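PDB 6UEH: Cow rumen GH26 endo-mannanase from Metagenome, which probably hydrolyses internal beta-1,4-mannosidic bonds of mannans such as galactomannan, as an endo-mannanase with an accessory carbohydrate-binding-type domain. Local coordinates for residues L311-G316 with A325-G330; T6-T11 with V130-F135; D430-V435 with S465-I470. All blocks are in the same frame, centred on the assembly; numbering follows the deposited sequence.

Contact 1: residues L311-G316 with A325-G330. With ACT (acetate ion), chain D.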
loop_
_atom_site.group_PDB
_atom_site.type_symbol
_atom_site.label_atom_id
_atom_site.label_comp_id
_atom_site.label_asym_id
_atom_site.label_seq_id
_atom_site.Cartn_x
_atom_site.Cartn_y
_atom_site.Cartn_z
ATOM N N LEU A 311 9.723 -2.094 -11.137
ATOM C CA LEU A 311 10.597 -1.839 -9.994
ATOM C C LEU A 311 9.830 -1.902 -8.678
ATOM O O LEU A 311 9.975 -1.029 -7.821
ATOM C CB LEU A 311 11.272 -0.474 -10.150
ATOM C CG LEU A 311 12.099 -0.291 -11.426
ATOM C CD1 LEU A 311 12.444 1.174 -11.652
ATOM C CD2 LEU A 311 13.365 -1.128 -11.351
ATOM N N HIS A 312 9.009 -2.937 -8.535
ATOM C CA HIS A 312 8.050 -3.016 -7.442
ATOM C C HIS A 312 8.645 -3.615 -6.168
ATOM O O HIS A 312 9.734 -4.194 -6.193
ATOM C CB HIS A 312 6.826 -3.827 -7.885
ATOM C CG HIS A 312 7.105 -5.282 -8.101
ATOM N ND1 HIS A 312 8.032 -5.736 -9.016
ATOM C CD2 HIS A 312 6.569 -6.386 -7.529
ATOM C CE1 HIS A 312 8.062 -7.056 -8.990
ATOM N NE2 HIS A 312 7.183 -7.476 -8.098
ATOM N N GLU A 313 7.919 -3.457 -5.062
ATOM C CA GLU A 313 8.323 -3.968 -3.751
ATOM C C GLU A 313 9.761 -3.592 -3.406
ATOM O O GLU A 313 10.508 -4.397 -2.852
ATOM C CB GLU A 313 8.147 -5.489 -3.698
ATOM C CG GLU A 313 6.711 -5.951 -3.890
ATOM C CD GLU A 313 6.551 -7.458 -3.735
ATOM O OE1 GLU A 313 7.571 -8.154 -3.563
ATOM O OE2 GLU A 313 5.404 -7.951 -3.788
ATOM N N ALA A 314 10.130 -2.357 -3.732
ATOM C CA ALA A 314 11.522 -1.913 -3.690
ATOM C C ALA A 314 12.187 -2.063 -2.323
ATOM O O ALA A 314 13.253 -2.670 -2.214
ATOM C CB ALA A 314 11.611 -0.471 -4.144
ATOM N N GLU A 315 11.570 -1.502 -1.288
ATOM C CA GLU A 315 12.172 -1.527 0.039
ATOM C C GLU A 315 12.306 -2.946 0.581
ATOM O O GLU A 315 13.302 -3.282 1.222
ATOM C CB GLU A 315 11.366 -0.678 1.026
ATOM C CG GLU A 315 11.958 -0.683 2.431
ATOM C CD GLU A 315 11.180 0.168 3.417
ATOM O OE1 GLU A 315 10.174 0.789 3.014
ATOM O OE2 GLU A 315 11.581 0.212 4.600
ATOM N N GLY A 316 11.305 -3.779 0.316
ATOM C CA GLY A 316 11.252 -5.100 0.912
ATOM C C GLY A 316 11.010 -4.969 2.404
ATOM O O GLY A 316 10.066 -4.302 2.828
ATOM N N ALA A 325 16.071 -5.278 1.084
ATOM C CA ALA A 325 15.440 -5.488 -0.214
ATOM C C ALA A 325 15.571 -6.937 -0.669
ATOM O O ALA A 325 16.552 -7.609 -0.348
ATOM C CB ALA A 325 16.045 -4.555 -1.243
ATOM N N TRP A 326 14.580 -7.426 -1.408
ATOM C CA TRP A 326 14.665 -8.778 -1.948
ATOM C C TRP A 326 14.726 -8.783 -3.474
ATOM O O TRP A 326 14.982 -9.818 -4.083
ATOM C CB TRP A 326 13.499 -9.644 -1.459
ATOM C CG TRP A 326 12.139 -9.036 -1.603
ATOM C CD1 TRP A 326 11.503 -8.705 -2.764
ATOM C CD2 TRP A 326 11.227 -8.720 -0.542
ATOM N NE1 TRP A 326 10.258 -8.187 -2.491
ATOM C CE2 TRP A 326 10.065 -8.188 -1.134
ATOM C CE3 TRP A 326 11.285 -8.832 0.852
ATOM C CZ2 TRP A 326 8.970 -7.766 -0.381
ATOM C CZ3 TRP A 326 10.197 -8.413 1.599
ATOM C CH2 TRP A 326 9.055 -7.887 0.981
ATOM N N PHE A 327 14.493 -7.626 -4.085
ATOM C CA PHE A 327 14.693 -7.462 -5.523
ATOM C C PHE A 327 15.991 -6.697 -5.771
ATOM O O PHE A 327 16.382 -5.868 -4.949
ATOM C CB PHE A 327 13.511 -6.731 -6.158
ATOM C CG PHE A 327 12.264 -7.563 -6.255
ATOM C CD1 PHE A 327 12.324 -8.884 -6.669
ATOM C CD2 PHE A 327 11.031 -7.028 -5.920
ATOM C CE1 PHE A 327 11.178 -9.650 -6.759
ATOM C CE2 PHE A 327 9.880 -7.791 -6.006
ATOM C CZ PHE A 327 9.953 -9.102 -6.424
ATOM N N TRP A 328 16.652 -6.963 -6.897
ATOM C CA TRP A 328 17.977 -6.390 -7.131
ATOM C C TRP A 328 17.951 -4.864 -7.229
ATOM O O TRP A 328 18.925 -4.204 -6.870
ATOM C CB TRP A 328 18.626 -6.987 -8.392
ATOM C CG TRP A 328 17.946 -6.673 -9.704
ATOM C CD1 TRP A 328 17.085 -7.479 -10.391
ATOM C CD2 TRP A 328 18.100 -5.485 -10.497
ATOM N NE1 TRP A 328 16.682 -6.865 -11.553
ATOM C CE2 TRP A 328 17.289 -5.640 -11.642
ATOM C CE3 TRP A 328 18.838 -4.305 -10.349
ATOM C CZ2 TRP A 328 17.194 -4.658 -12.631
ATOM C CZ3 TRP A 328 18.742 -3.330 -11.332
ATOM C CH2 TRP A 328 17.926 -3.514 -12.458
ATOM N N TRP A 329 16.838 -4.299 -7.686
ATOM C CA TRP A 329 16.775 -2.853 -7.871
ATOM C C TRP A 329 16.694 -2.073 -6.554
ATOM O O TRP A 329 16.792 -0.848 -6.554
ATOM C CB TRP A 329 15.598 -2.472 -8.779
ATOM C CG TRP A 329 14.288 -3.136 -8.459
ATOM C CD1 TRP A 329 13.412 -2.792 -7.472
ATOM C CD2 TRP A 329 13.696 -4.240 -9.154
ATOM N NE1 TRP A 329 12.315 -3.622 -7.501
ATOM C CE2 TRP A 329 12.465 -4.519 -8.526
ATOM C CE3 TRP A 329 14.089 -5.026 -10.244
ATOM C CZ2 TRP A 329 11.625 -5.547 -8.951
ATOM C CZ3 TRP A 329 13.254 -6.046 -10.664
ATOM C CH2 TRP A 329 12.036 -6.299 -10.017
ATOM N N GLY A 330 16.536 -2.776 -5.437
ATOM C CA GLY A 330 16.493 -2.123 -4.137
ATOM C C GLY A 330 17.742 -2.386 -3.316
ATOM O O GLY A 330 17.889 -1.887 -2.199
HETATM C C ACT D . 5.911 -10.889 -6.711
HETATM O O ACT D . 7.051 -11.318 -6.993
HETATM O OXT ACT D . 5.629 -9.753 -7.153
HETATM C CH3 ACT D . 4.941 -11.694 -5.898
HETATM O O HOH W 1 13.044 -5.465 -2.769
#
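Trp329 meets Leu311 and His312 with both a face and an edge of its indole. Its CG lies between the backbone N and the carbonyl carbon (chi1 46°), which swings the indole over Leu311. NE1 donates to His312 O at 2.9 Å, the oxygen lying in the ring plane, while Leu311 CA sits over the five-membered ring, 3.7 Å from its centroid, as a CH-pi contact. Leu311 CD2 adds a 3.6 Å approach to Trp329 CG, and Phe327 CB covers the opposite face, sandwiching the indole. The His312 ring completes this buried aromatic cluster: Phe327 CE2 lies over one of its faces, 3.4 Å from His312 NE2, with the two ring planes inclined by 41°. Both segments belong to the long loop after strand 306-309, the fourth strand of the TIM barrel, at whose C-terminal end GH26 enzymes carry an active-site glutamate. At the edge of the His312 ring, NE2 donates to OXT of an acetate, probably from the crystallisation liquor and also bonded by His240. A water donates to Glu313 O and accepts from Phe327 N. The packing opens toward Ala325 and Trp326, which are partly exposed. Here Gly316 CA rests over the Trp326 six-membered ring, 3.5 Å from its centroid, and Trp326 NE1 reaches Glu313 OE1 at 2.9 Å through a bent bond (136° at the hydrogen) on the anti side of the carboxylate.

Contact 2: residues T6-T11 with V130-F135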
loop_
_atom_site.group_PDB
_atom_site.type_symbol
_atom_site.label_atom_id
_atom_site.label_comp_id
_atom_site.label_asym_id
_atom_site.label_seq_id
_atom_site.Cartn_x
_atom_site.Cartn_y
_atom_site.Cartn_z
ATOM N N THR A 6 -22.439 7.195 24.577
ATOM C CA THR A 6 -21.598 8.378 24.657
ATOM C C THR A 6 -22.054 9.453 23.675
ATOM O O THR A 6 -22.410 9.157 22.536
ATOM C CB THR A 6 -20.122 8.020 24.375
ATOM O OG1 THR A 6 -19.732 6.914 25.198
ATOM C CG2 THR A 6 -19.215 9.200 24.654
ATOM N N LYS A 7 -22.048 10.701 24.129
ATOM C CA LYS A 7 -22.401 11.827 23.277
ATOM C C LYS A 7 -21.143 12.461 22.691
ATOM O O LYS A 7 -20.168 12.694 23.404
ATOM C CB LYS A 7 -23.207 12.858 24.065
ATOM C CG LYS A 7 -24.509 12.313 24.640
ATOM C CD LYS A 7 -25.435 11.822 23.538
ATOM C CE LYS A 7 -26.759 11.319 24.098
ATOM N NZ LYS A 7 -26.594 10.099 24.938
ATOM N N PHE A 8 -21.170 12.740 21.391
ATOM C CA PHE A 8 -20.002 13.278 20.703
ATOM C C PHE A 8 -20.239 14.713 20.228
ATOM O O PHE A 8 -21.348 15.052 19.807
ATOM C CB PHE A 8 -19.618 12.375 19.527
ATOM C CG PHE A 8 -19.404 10.938 19.919
ATOM C CD1 PHE A 8 -18.211 10.535 20.497
ATOM C CD2 PHE A 8 -20.402 9.996 19.722
ATOM C CE1 PHE A 8 -18.015 9.216 20.867
ATOM C CE2 PHE A 8 -20.212 8.676 20.090
ATOM C CZ PHE A 8 -19.017 8.285 20.664
ATOM N N PRO A 9 -19.198 15.562 20.289
ATOM C CA PRO A 9 -17.835 15.243 20.735
ATOM C C PRO A 9 -17.739 14.972 22.235
ATOM O O PRO A 9 -18.506 15.516 23.027
ATOM C CB PRO A 9 -17.040 16.495 20.358
ATOM C CG PRO A 9 -18.046 17.589 20.364
ATOM C CD PRO A 9 -19.322 16.969 19.869
ATOM N N TYR A 10 -16.798 14.114 22.604
ATOM C CA TYR A 10 -16.656 13.668 23.981
ATOM C C TYR A 10 -15.267 14.000 24.505
ATOM O O TYR A 10 -14.268 13.520 23.977
ATOM C CB TYR A 10 -16.919 12.166 24.074
ATOM C CG TYR A 10 -16.800 11.592 25.463
ATOM C CD1 TYR A 10 -17.738 11.890 26.440
ATOM C CD2 TYR A 10 -15.761 10.733 25.790
ATOM C CE1 TYR A 10 -17.637 11.361 27.710
ATOM C CE2 TYR A 10 -15.653 10.196 27.057
ATOM C CZ TYR A 10 -16.596 10.513 28.011
ATOM O OH TYR A 10 -16.493 9.982 29.276
ATOM N N THR A 11 -15.210 14.835 25.537
ATOM C CA THR A 11 -13.939 15.217 26.136
ATOM C C THR A 11 -13.921 14.893 27.624
ATOM O O THR A 11 -14.861 15.213 28.351
ATOM C CB THR A 11 -13.646 16.718 25.940
ATOM O OG1 THR A 11 -13.582 17.015 24.540
ATOM C CG2 THR A 11 -12.324 17.099 26.589
ATOM N N VAL A 130 -12.748 12.512 21.986
ATOM C CA VAL A 130 -13.203 11.561 20.980
ATOM C C VAL A 130 -14.312 12.182 20.135
ATOM O O VAL A 130 -15.330 12.632 20.662
ATOM C CB VAL A 130 -13.716 10.255 21.618
ATOM C CG1 VAL A 130 -14.105 9.253 20.542
ATOM C CG2 VAL A 130 -12.661 9.664 22.540
ATOM N N GLU A 131 -14.105 12.205 18.822
ATOM C CA GLU A 131 -15.079 12.762 17.888
ATOM C C GLU A 131 -15.435 11.746 16.814
ATOM O O GLU A 131 -14.664 10.826 16.550
ATOM C CB GLU A 131 -14.530 14.027 17.231
ATOM C CG GLU A 131 -14.215 15.149 18.200
ATOM C CD GLU A 131 -13.305 16.194 17.592
ATOM O OE1 GLU A 131 -13.744 17.351 17.430
ATOM O OE2 GLU A 131 -12.144 15.856 17.280
ATOM N N GLU A 132 -16.598 11.915 16.191
ATOM C CA GLU A 132 -16.920 11.131 15.007
ATOM C C GLU A 132 -15.884 11.447 13.931
ATOM O O GLU A 132 -15.531 12.607 13.727
ATOM C CB GLU A 132 -18.339 11.429 14.519
ATOM C CG GLU A 132 -19.413 10.935 15.478
ATOM C CD GLU A 132 -20.812 11.341 15.060
ATOM O OE1 GLU A 132 -20.943 12.237 14.202
ATOM O OE2 GLU A 132 -21.782 10.763 15.594
ATOM N N ALA A 133 -15.381 10.411 13.270
ATOM C CA ALA A 133 -14.285 10.579 12.323
ATOM C C ALA A 133 -14.696 11.411 11.119
ATOM O O ALA A 133 -15.844 11.369 10.681
ATOM C CB ALA A 133 -13.760 9.224 11.866
ATOM N N THR A 134 -13.748 12.183 10.604
ATOM C CA THR A 134 -13.924 12.879 9.339
ATOM C C THR A 134 -12.867 12.355 8.377
ATOM O O THR A 134 -11.697 12.227 8.739
ATOM C CB THR A 134 -13.804 14.405 9.491
ATOM O OG1 THR A 134 -12.483 14.743 9.925
ATOM C CG2 THR A 134 -14.809 14.917 10.512
ATOM N N PHE A 135 -13.277 12.043 7.156
ATOM C CA PHE A 135 -12.389 11.364 6.223
ATOM C C PHE A 135 -11.918 12.296 5.113
ATOM O O PHE A 135 -12.583 13.287 4.810
ATOM C CB PHE A 135 -13.095 10.136 5.641
ATOM C CG PHE A 135 -13.654 9.217 6.688
ATOM C CD1 PHE A 135 -12.837 8.305 7.335
ATOM C CD2 PHE A 135 -14.993 9.277 7.038
ATOM C CE1 PHE A 135 -13.346 7.463 8.307
ATOM C CE2 PHE A 135 -15.509 8.440 8.009
ATOM C CZ PHE A 135 -14.682 7.529 8.643
HETATM O O HOH W 2 -20.962 14.849 16.358
#
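Val130 N donates to Tyr10 O over 2.7 Å in a nearly straight bond (170° at the hydrogen) that lies in the carbonyl plane. The return bond, Tyr10 N to Val130 O at 2.9 Å, makes these two residues an antiparallel hydrogen-bonded pair, and their side chains leave on the same face of the sheet. Val130 O has further company: Phe8 turns a ring edge to it, CD1 standing 3.6 Å from the oxygen. The Phe8 ring and the Val130 side chain run side by side in the same direction, with Phe8 CE1 3.9 Å from Val130 CG1, and both pack on strand 49-55 of the other sheet. Tyr10, by contrast, extends its CG anti to the backbone N (chi1 -180°), which carries the ring away from Val130 and lays one ring face against Thr6 CG2. A cis peptide between Phe8 and Pro9 bends the chain just before the pairing begins. Pro9 stands on the outer side, where its CB meets Glu131 CG at 3.8 Å. Farther out, a water makes only weak bonds to Phe8 O and Glu132 OE1. Strand 10-13 is thereby zipped onto the end of strand 123-132; the same two strands also carry Glu13 and Asp126 of the calcium site, an N- and C-terminal strand pairing that fits the beta-sandwich of a CBM6 module.

Contact 3: residues D430-V435 with S465-I470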
loop_
_atom_site.group_PDB
_atom_site.type_symbol
_atom_site.label_atom_id
_atom_site.label_comp_id
_atom_site.label_asym_id
_atom_site.label_seq_id
_atom_site.Cartn_x
_atom_site.Cartn_y
_atom_site.Cartn_z
ATOM N N ASP A 430 -2.332 -11.698 -0.594
ATOM C CA ASP A 430 -2.829 -13.055 -0.457
ATOM C C ASP A 430 -4.324 -12.927 -0.214
ATOM O O ASP A 430 -5.105 -12.947 -1.162
ATOM C CB ASP A 430 -2.112 -13.843 0.661
ATOM C CG ASP A 430 -1.745 -12.987 1.862
ATOM O OD1 ASP A 430 -2.389 -11.944 2.090
ATOM O OD2 ASP A 430 -0.804 -13.377 2.591
ATOM N N SER A 431 -4.715 -12.748 1.044
ATOM C CA SER A 431 -6.120 -12.561 1.371
ATOM C C SER A 431 -6.642 -11.206 0.900
ATOM O O SER A 431 -5.993 -10.180 1.089
ATOM C CB SER A 431 -6.348 -12.694 2.883
ATOM O OG SER A 431 -6.146 -14.026 3.321
ATOM N N ILE A 432 -7.814 -11.214 0.274
ATOM C CA ILE A 432 -8.563 -9.979 0.060
ATOM C C ILE A 432 -9.225 -9.613 1.380
ATOM O O ILE A 432 -9.845 -10.469 2.010
ATOM C CB ILE A 432 -9.637 -10.131 -1.030
ATOM C CG1 ILE A 432 -9.023 -10.651 -2.331
ATOM C CG2 ILE A 432 -10.366 -8.811 -1.257
ATOM C CD1 ILE A 432 -10.054 -11.149 -3.317
ATOM N N PRO A 433 -9.091 -8.348 1.812
ATOM C CA PRO A 433 -9.746 -7.932 3.058
ATOM C C PRO A 433 -11.256 -8.170 3.027
ATOM O O PRO A 433 -11.849 -8.208 1.947
ATOM C CB PRO A 433 -9.431 -6.435 3.138
ATOM C CG PRO A 433 -8.173 -6.272 2.349
ATOM C CD PRO A 433 -8.267 -7.274 1.231
ATOM N N GLY A 434 -11.855 -8.344 4.202
ATOM C CA GLY A 434 -13.294 -8.493 4.308
ATOM C C GLY A 434 -13.973 -7.221 3.844
ATOM O O GLY A 434 -13.557 -6.120 4.205
ATOM N N VAL A 435 -15.017 -7.370 3.036
ATOM C CA VAL A 435 -15.667 -6.217 2.430
ATOM C C VAL A 435 -16.324 -5.337 3.497
ATOM O O VAL A 435 -16.374 -4.116 3.353
ATOM C CB VAL A 435 -16.706 -6.650 1.364
ATOM C CG1 VAL A 435 -17.900 -7.358 1.999
ATOM C CG2 VAL A 435 -17.155 -5.453 0.541
ATOM N N SER A 465 -16.771 -18.233 0.545
ATOM C CA SER A 465 -17.874 -17.411 1.035
ATOM C C SER A 465 -17.505 -15.929 1.015
ATOM O O SER A 465 -18.339 -15.082 0.688
ATOM C CB SER A 465 -18.289 -17.840 2.448
ATOM O OG SER A 465 -17.230 -17.684 3.375
ATOM N N ASP A 466 -16.254 -15.621 1.345
ATOM C CA ASP A 466 -15.777 -14.240 1.318
ATOM C C ASP A 466 -15.630 -13.727 -0.110
ATOM O O ASP A 466 -15.945 -12.571 -0.399
ATOM C CB ASP A 466 -14.443 -14.114 2.054
ATOM C CG ASP A 466 -14.581 -14.322 3.546
ATOM O OD1 ASP A 466 -15.575 -13.834 4.126
ATOM O OD2 ASP A 466 -13.699 -14.980 4.138
ATOM N N LEU A 467 -15.141 -14.588 -0.998
ATOM C CA LEU A 467 -14.996 -14.227 -2.406
ATOM C C LEU A 467 -16.345 -13.852 -3.004
ATOM O O LEU A 467 -16.483 -12.810 -3.647
ATOM C CB LEU A 467 -14.365 -15.374 -3.198
ATOM C CG LEU A 467 -12.845 -15.491 -3.082
ATOM C CD1 LEU A 467 -12.343 -16.770 -3.735
ATOM C CD2 LEU A 467 -12.177 -14.275 -3.703
ATOM N N LYS A 468 -17.341 -14.700 -2.774
ATOM C CA LYS A 468 -18.681 -14.455 -3.292
ATOM C C LYS A 468 -19.275 -13.183 -2.695
ATOM O O LYS A 468 -19.935 -12.410 -3.391
ATOM C CB LYS A 468 -19.594 -15.650 -3.010
ATOM C CG LYS A 468 -19.195 -16.913 -3.753
ATOM C CD LYS A 468 -20.214 -18.025 -3.564
ATOM C CE LYS A 468 -20.321 -18.432 -2.107
ATOM N NZ LYS A 468 -21.272 -19.567 -1.916
ATOM N N GLU A 469 -19.027 -12.962 -1.409
ATOM C CA GLU A 469 -19.593 -11.803 -0.731
ATOM C C GLU A 469 -19.044 -10.490 -1.283
ATOM O O GLU A 469 -19.808 -9.565 -1.556
ATOM C CB GLU A 469 -19.345 -11.876 0.778
ATOM C CG GLU A 469 -20.008 -10.742 1.538
ATOM C CD GLU A 469 -20.032 -10.963 3.039
ATOM O OE1 GLU A 469 -19.436 -11.955 3.514
ATOM O OE2 GLU A 469 -20.653 -10.137 3.742
ATOM N N ILE A 470 -17.730 -10.397 -1.457
ATOM C CA ILE A 470 -17.163 -9.137 -1.926
ATOM C C ILE A 470 -17.394 -8.953 -3.425
ATOM O O ILE A 470 -17.696 -7.852 -3.867
ATOM C CB ILE A 470 -15.648 -9.012 -1.599
ATOM C CG1 ILE A 470 -15.143 -7.613 -1.966
ATOM C CG2 ILE A 470 -14.827 -10.100 -2.290
ATOM C CD1 ILE A 470 -13.810 -7.255 -1.343
HETATM O O HOH W 3 -15.455 -9.905 1.681
#
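Ile470 sends CG1 out anti to its backbone N (chi1 -174°), so that CG1 and CD1 stretch from the helix toward Val435 and Ile432. Val435, with chi1 of 68°, sets CG1 between its backbone N and carbonyl carbon; that methyl turns to Glu469, leaving CB and CG2 to lie along Ile470. The two side chains slide past each other in opposite directions, Val435 CB standing 3.8 Å from Ile470 CG1. Ile432 divides its branches between two side chains of helix 464-471: CG2 touches Ile470 CD1 at 3.8 Å, while CD1 meets Leu467 CD2, also at 3.8 Å, the Ile432 and Leu467 side chains crossing at about a right angle. The end of Ile470 also passes Pro433 O, which CD1 approaches to 3.9 Å. At the margin Val435 CG1 rests on the aliphatic part of Glu469, 4.0 Å from CG, and the Glu469 carboxylate continues outward to that of Asp436, the two close enough that one may be protonated part of the time.

Gly434 occupies the N-cap of helix 435-441. A water accepts from the first-turn amide Val435 N at 2.9 Å and donates only weakly to Asp466 O, a loose polar bridge beside the apolar patch. Before Gly434, the chain leaving strand 423-429 of the TIM barrel is fixed by Asn462, whose side chain bonds Asp430 O and Ile432 N. Leu467 also packs on Tyr191 and Leu195 of helix 187-196. Between the two segments themselves, direct adhesion is therefore by methyl and methylene groups, which fix position through shape and burial, while directional bonds are made by neighbours such as Asn462 and Lys387, and by the water.

In the fold
From the N terminus, contact 2 comes first: it pairs residues 6-11 with 130-135, so the 118 residues between them, about half of them strand, close a long loop that spans the probable accessory domain. The chain then enters the GH26 barrel. Contact 1 folds a single loop back on itself after strand 306-309, with eight residues between its segments. Contact 3 follows, joining the loop after strand 423-429 to helix 464-471 across 29 residues that include two short helices. The three closures run in series; none encloses or crosses another. Contacts 1 and 3 share the catalytic domain, their nearest atoms about 9 Å apart, whereas the centres of contacts 1 and 2 lie 41 Å apart.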